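Local coordinates for protein UL37 (Suid herpesvirus 1, PDB 4K70) that is an inner tegument protein of a herpesvirus that probably helps control the intracellular trafficking of viral particles, at residues 142-156 against 189-202. Residues are numbered along the deposited sequence; the frame is centred on the assembly and turned at random.
Sequences RSADDVLAAPRVVPP and NWALPLALAVRQMQ. With NA (sodium ion), chain T.
Pro-151 and Ala-195 bring the backbones closest, their CA atoms 4.5 Å apart, in the all-helical N-terminal half of UL37. The short helix 144-149 crosses helix 191-201 at -38°, with the axes 9.3 Å apart. An inverse gamma turn centred on Pro-151 then reverses the chain, and the extended residues 152-155 run back along helix 191-201, bringing Pro-156 to Asn-189. The small CB of Ala-195 lies under the turn, 3.4 Å from Arg-152 O.

Val-147 packs between the helices: its CB and CG1 lie on the CD2 branch of Leu-194, while CG2 meets Ala-191 CB. At the start of the short helix, Trp-190 presents the CH2 edge of its indole to the backbone, 3.6 Å from Ala-144 N; chi1 of 63° swings the ring toward that first turn. Leu-148 CD1 reaches Val-198 and Met-201, a cluster continued by Leu-231 of helix 229-240.

On the returning loop, Val-153 splits its methyls: CG1 touches Leu-192 CD1 at 3.6 Å, and CG2 sits over the centre of one face of the Arg-199 guanidinium, 3.4 Å above its plane; both residues also border a modelled sodium ion. At the far end Gln-202 NE2, also bonded to Gln-234, donates to a water (3.1 Å) that in turn donates to Leu-148 O (2.9 Å) and Ala-149 O, two carbonyls at the C-terminal end of the short helix.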
# COMPACT_ATOMS: atom_id res chain seq x y z
N ARG A 142 -13.92 1.57 7.76
CA ARG A 142 -12.95 2.03 8.75
C ARG A 142 -12.54 0.85 9.61
O ARG A 142 -11.41 0.77 10.09
CB ARG A 142 -13.56 3.14 9.61
CG ARG A 142 -12.86 3.40 10.94
CD ARG A 142 -13.55 4.52 11.73
NE ARG A 142 -13.44 5.81 11.07
CZ ARG A 142 -14.08 6.92 11.45
NH1 ARG A 142 -14.90 6.91 12.48
NH2 ARG A 142 -13.89 8.05 10.77
N SER A 143 -13.48 -0.08 9.78
CA SER A 143 -13.31 -1.16 10.74
C SER A 143 -13.68 -2.50 10.14
O SER A 143 -14.44 -2.57 9.17
CB SER A 143 -14.20 -0.91 11.96
OG SER A 143 -15.56 -0.80 11.56
N ALA A 144 -13.16 -3.56 10.74
CA ALA A 144 -13.54 -4.91 10.34
C ALA A 144 -15.06 -5.06 10.48
O ALA A 144 -15.71 -5.67 9.63
CB ALA A 144 -12.81 -5.93 11.18
N ASP A 145 -15.62 -4.47 11.54
CA ASP A 145 -17.07 -4.50 11.78
C ASP A 145 -17.82 -3.91 10.59
O ASP A 145 -18.83 -4.46 10.14
CB ASP A 145 -17.44 -3.73 13.06
CG ASP A 145 -16.99 -4.44 14.34
OD1 ASP A 145 -16.72 -5.65 14.30
OD2 ASP A 145 -16.92 -3.78 15.40
N ASP A 146 -17.33 -2.78 10.08
CA ASP A 146 -17.95 -2.12 8.92
C ASP A 146 -17.92 -3.01 7.67
O ASP A 146 -18.92 -3.11 6.95
CB ASP A 146 -17.24 -0.81 8.60
CG ASP A 146 -17.65 0.34 9.52
OD1 ASP A 146 -18.80 0.33 10.04
OD2 ASP A 146 -16.82 1.26 9.70
N VAL A 147 -16.78 -3.63 7.40
CA VAL A 147 -16.63 -4.45 6.20
C VAL A 147 -17.50 -5.70 6.24
O VAL A 147 -18.07 -6.11 5.24
CB VAL A 147 -15.18 -4.88 5.97
CG1 VAL A 147 -15.12 -5.89 4.82
CG2 VAL A 147 -14.32 -3.68 5.67
N LEU A 148 -17.60 -6.30 7.42
CA LEU A 148 -18.43 -7.48 7.62
C LEU A 148 -19.89 -7.18 7.30
O LEU A 148 -20.61 -8.01 6.74
CB LEU A 148 -18.28 -7.97 9.05
CG LEU A 148 -19.04 -9.23 9.46
CD1 LEU A 148 -18.38 -10.47 8.88
CD2 LEU A 148 -19.08 -9.31 10.96
N ALA A 149 -20.33 -5.97 7.66
CA ALA A 149 -21.70 -5.54 7.43
C ALA A 149 -21.95 -5.22 5.95
O ALA A 149 -23.00 -5.55 5.40
CB ALA A 149 -22.05 -4.35 8.31
N ALA A 150 -20.97 -4.57 5.31
CA ALA A 150 -21.04 -4.28 3.88
C ALA A 150 -19.73 -4.70 3.22
O ALA A 150 -18.82 -3.89 3.06
CB ALA A 150 -21.30 -2.79 3.66
N PRO A 151 -19.64 -5.98 2.84
CA PRO A 151 -18.40 -6.59 2.34
C PRO A 151 -18.07 -6.20 0.90
O PRO A 151 -17.99 -7.08 0.02
CB PRO A 151 -18.67 -8.10 2.43
CG PRO A 151 -20.15 -8.21 2.29
CD PRO A 151 -20.73 -6.97 2.95
N ARG A 152 -17.85 -4.91 0.68
CA ARG A 152 -17.51 -4.40 -0.64
C ARG A 152 -16.10 -4.80 -1.06
O ARG A 152 -15.14 -4.61 -0.31
CB ARG A 152 -17.69 -2.88 -0.72
CG ARG A 152 -17.65 -2.36 -2.18
CD ARG A 152 -18.12 -0.91 -2.34
NE ARG A 152 -17.40 0.02 -1.47
CZ ARG A 152 -17.88 0.46 -0.31
NH1 ARG A 152 -19.08 0.07 0.12
NH2 ARG A 152 -17.16 1.31 0.43
N VAL A 153 -15.98 -5.37 -2.25
CA VAL A 153 -14.70 -5.76 -2.81
C VAL A 153 -14.17 -4.65 -3.71
O VAL A 153 -14.76 -4.34 -4.74
CB VAL A 153 -14.81 -7.07 -3.61
CG1 VAL A 153 -13.49 -7.39 -4.30
CG2 VAL A 153 -15.24 -8.21 -2.70
N VAL A 154 -13.06 -4.05 -3.30
CA VAL A 154 -12.48 -2.93 -4.04
C VAL A 154 -11.12 -3.31 -4.63
O VAL A 154 -10.26 -3.86 -3.94
CB VAL A 154 -12.27 -1.72 -3.11
CG1 VAL A 154 -11.75 -0.55 -3.91
CG2 VAL A 154 -13.56 -1.36 -2.39
N PRO A 155 -10.91 -3.00 -5.92
CA PRO A 155 -9.57 -3.24 -6.47
C PRO A 155 -8.56 -2.33 -5.76
O PRO A 155 -8.82 -1.14 -5.64
CB PRO A 155 -9.70 -2.84 -7.94
CG PRO A 155 -11.20 -2.89 -8.22
CD PRO A 155 -11.86 -2.50 -6.94
N PRO A 156 -7.44 -2.89 -5.28
CA PRO A 156 -6.42 -2.11 -4.57
C PRO A 156 -5.97 -0.86 -5.35
O PRO A 156 -5.59 0.15 -4.76
CB PRO A 156 -5.27 -3.10 -4.46
CG PRO A 156 -5.95 -4.41 -4.35
CD PRO A 156 -7.09 -4.32 -5.32
N ASN A 189 -6.09 -1.37 2.14
CA ASN A 189 -5.82 -2.67 1.49
C ASN A 189 -6.20 -3.91 2.31
O ASN A 189 -6.63 -4.94 1.75
CB ASN A 189 -4.35 -2.77 1.08
CG ASN A 189 -4.02 -1.96 -0.15
OD1 ASN A 189 -4.85 -1.82 -1.04
ND2 ASN A 189 -2.82 -1.42 -0.21
N TRP A 190 -6.00 -3.83 3.62
CA TRP A 190 -6.21 -4.95 4.52
C TRP A 190 -7.63 -5.51 4.40
O TRP A 190 -7.86 -6.69 4.67
CB TRP A 190 -5.94 -4.52 5.96
CG TRP A 190 -6.89 -3.48 6.39
CD1 TRP A 190 -6.75 -2.13 6.24
CD2 TRP A 190 -8.17 -3.68 6.99
NE1 TRP A 190 -7.86 -1.48 6.73
CE2 TRP A 190 -8.75 -2.42 7.19
CE3 TRP A 190 -8.89 -4.82 7.38
CZ2 TRP A 190 -10.01 -2.25 7.76
CZ3 TRP A 190 -10.14 -4.65 7.96
CH2 TRP A 190 -10.69 -3.37 8.14
N ALA A 191 -8.57 -4.67 3.98
CA ALA A 191 -9.98 -5.03 3.99
C ALA A 191 -10.39 -5.99 2.87
O ALA A 191 -11.42 -6.67 2.96
CB ALA A 191 -10.84 -3.78 3.94
N LEU A 192 -9.59 -6.04 1.80
CA LEU A 192 -9.96 -6.86 0.63
C LEU A 192 -10.12 -8.36 0.97
O LEU A 192 -11.16 -8.95 0.68
CB LEU A 192 -8.97 -6.63 -0.52
CG LEU A 192 -9.12 -7.55 -1.74
CD1 LEU A 192 -10.49 -7.39 -2.37
CD2 LEU A 192 -8.00 -7.29 -2.75
N PRO A 193 -9.11 -8.97 1.60
CA PRO A 193 -9.20 -10.39 1.99
C PRO A 193 -10.35 -10.67 2.95
O PRO A 193 -10.93 -11.75 2.94
CB PRO A 193 -7.88 -10.64 2.73
CG PRO A 193 -6.95 -9.60 2.24
CD PRO A 193 -7.77 -8.41 1.84
N LEU A 194 -10.66 -9.70 3.81
CA LEU A 194 -11.80 -9.82 4.72
C LEU A 194 -13.11 -9.83 3.93
O LEU A 194 -13.95 -10.70 4.14
CB LEU A 194 -11.79 -8.69 5.77
CG LEU A 194 -13.08 -8.55 6.58
CD1 LEU A 194 -13.41 -9.84 7.31
CD2 LEU A 194 -12.99 -7.38 7.58
N ALA A 195 -13.28 -8.84 3.05
CA ALA A 195 -14.47 -8.77 2.19
C ALA A 195 -14.63 -10.04 1.34
O ALA A 195 -15.73 -10.58 1.19
CB ALA A 195 -14.40 -7.55 1.28
N LEU A 196 -13.53 -10.51 0.77
CA LEU A 196 -13.57 -11.75 -0.02
C LEU A 196 -13.99 -12.96 0.81
O LEU A 196 -14.77 -13.78 0.35
CB LEU A 196 -12.23 -11.99 -0.71
CG LEU A 196 -11.92 -11.00 -1.84
CD1 LEU A 196 -10.47 -11.08 -2.30
CD2 LEU A 196 -12.87 -11.20 -3.01
N ALA A 197 -13.48 -13.07 2.04
CA ALA A 197 -13.86 -14.20 2.88
C ALA A 197 -15.33 -14.13 3.30
O ALA A 197 -16.03 -15.14 3.36
CB ALA A 197 -12.94 -14.32 4.11
N VAL A 198 -15.79 -12.91 3.61
CA VAL A 198 -17.19 -12.70 3.94
C VAL A 198 -18.10 -13.15 2.81
O VAL A 198 -19.12 -13.79 3.05
CB VAL A 198 -17.48 -11.22 4.31
CG1 VAL A 198 -18.97 -11.02 4.60
CG2 VAL A 198 -16.65 -10.81 5.51
N ARG A 199 -17.74 -12.83 1.58
CA ARG A 199 -18.55 -13.27 0.46
C ARG A 199 -18.72 -14.79 0.40
O ARG A 199 -19.81 -15.28 0.08
CB ARG A 199 -18.02 -12.73 -0.86
CG ARG A 199 -18.29 -11.25 -0.97
CD ARG A 199 -18.28 -10.74 -2.39
NE ARG A 199 -18.74 -9.35 -2.41
CZ ARG A 199 -18.67 -8.55 -3.47
NH1 ARG A 199 -18.16 -9.00 -4.61
NH2 ARG A 199 -19.12 -7.30 -3.39
N GLN A 200 -17.67 -15.53 0.74
CA GLN A 200 -17.74 -17.00 0.77
C GLN A 200 -18.58 -17.49 1.95
O GLN A 200 -19.37 -18.42 1.81
CB GLN A 200 -16.34 -17.61 0.85
CG GLN A 200 -15.46 -17.32 -0.36
CD GLN A 200 -16.06 -17.85 -1.65
OE1 GLN A 200 -17.10 -17.38 -2.11
NE2 GLN A 200 -15.40 -18.84 -2.24
N MET A 201 -18.39 -16.88 3.11
CA MET A 201 -19.19 -17.23 4.28
C MET A 201 -20.69 -17.06 4.01
O MET A 201 -21.51 -17.80 4.52
CB MET A 201 -18.77 -16.40 5.48
CG MET A 201 -19.59 -16.67 6.73
SD MET A 201 -19.04 -15.70 8.16
CE MET A 201 -19.51 -14.03 7.68
N GLN A 202 -21.02 -16.06 3.20
CA GLN A 202 -22.42 -15.72 2.93
C GLN A 202 -22.90 -16.29 1.60
O GLN A 202 -23.99 -15.95 1.12
CB GLN A 202 -22.59 -14.20 2.98
CG GLN A 202 -22.22 -13.65 4.34
CD GLN A 202 -22.35 -12.14 4.47
OE1 GLN A 202 -22.39 -11.40 3.49
NE2 GLN A 202 -22.39 -11.67 5.71
NA NA T . -15.78 -21.04 -2.27
O HOH W 1 -23.21 -8.65 5.72
O HOH W 2 -15.63 -22.11 -4.49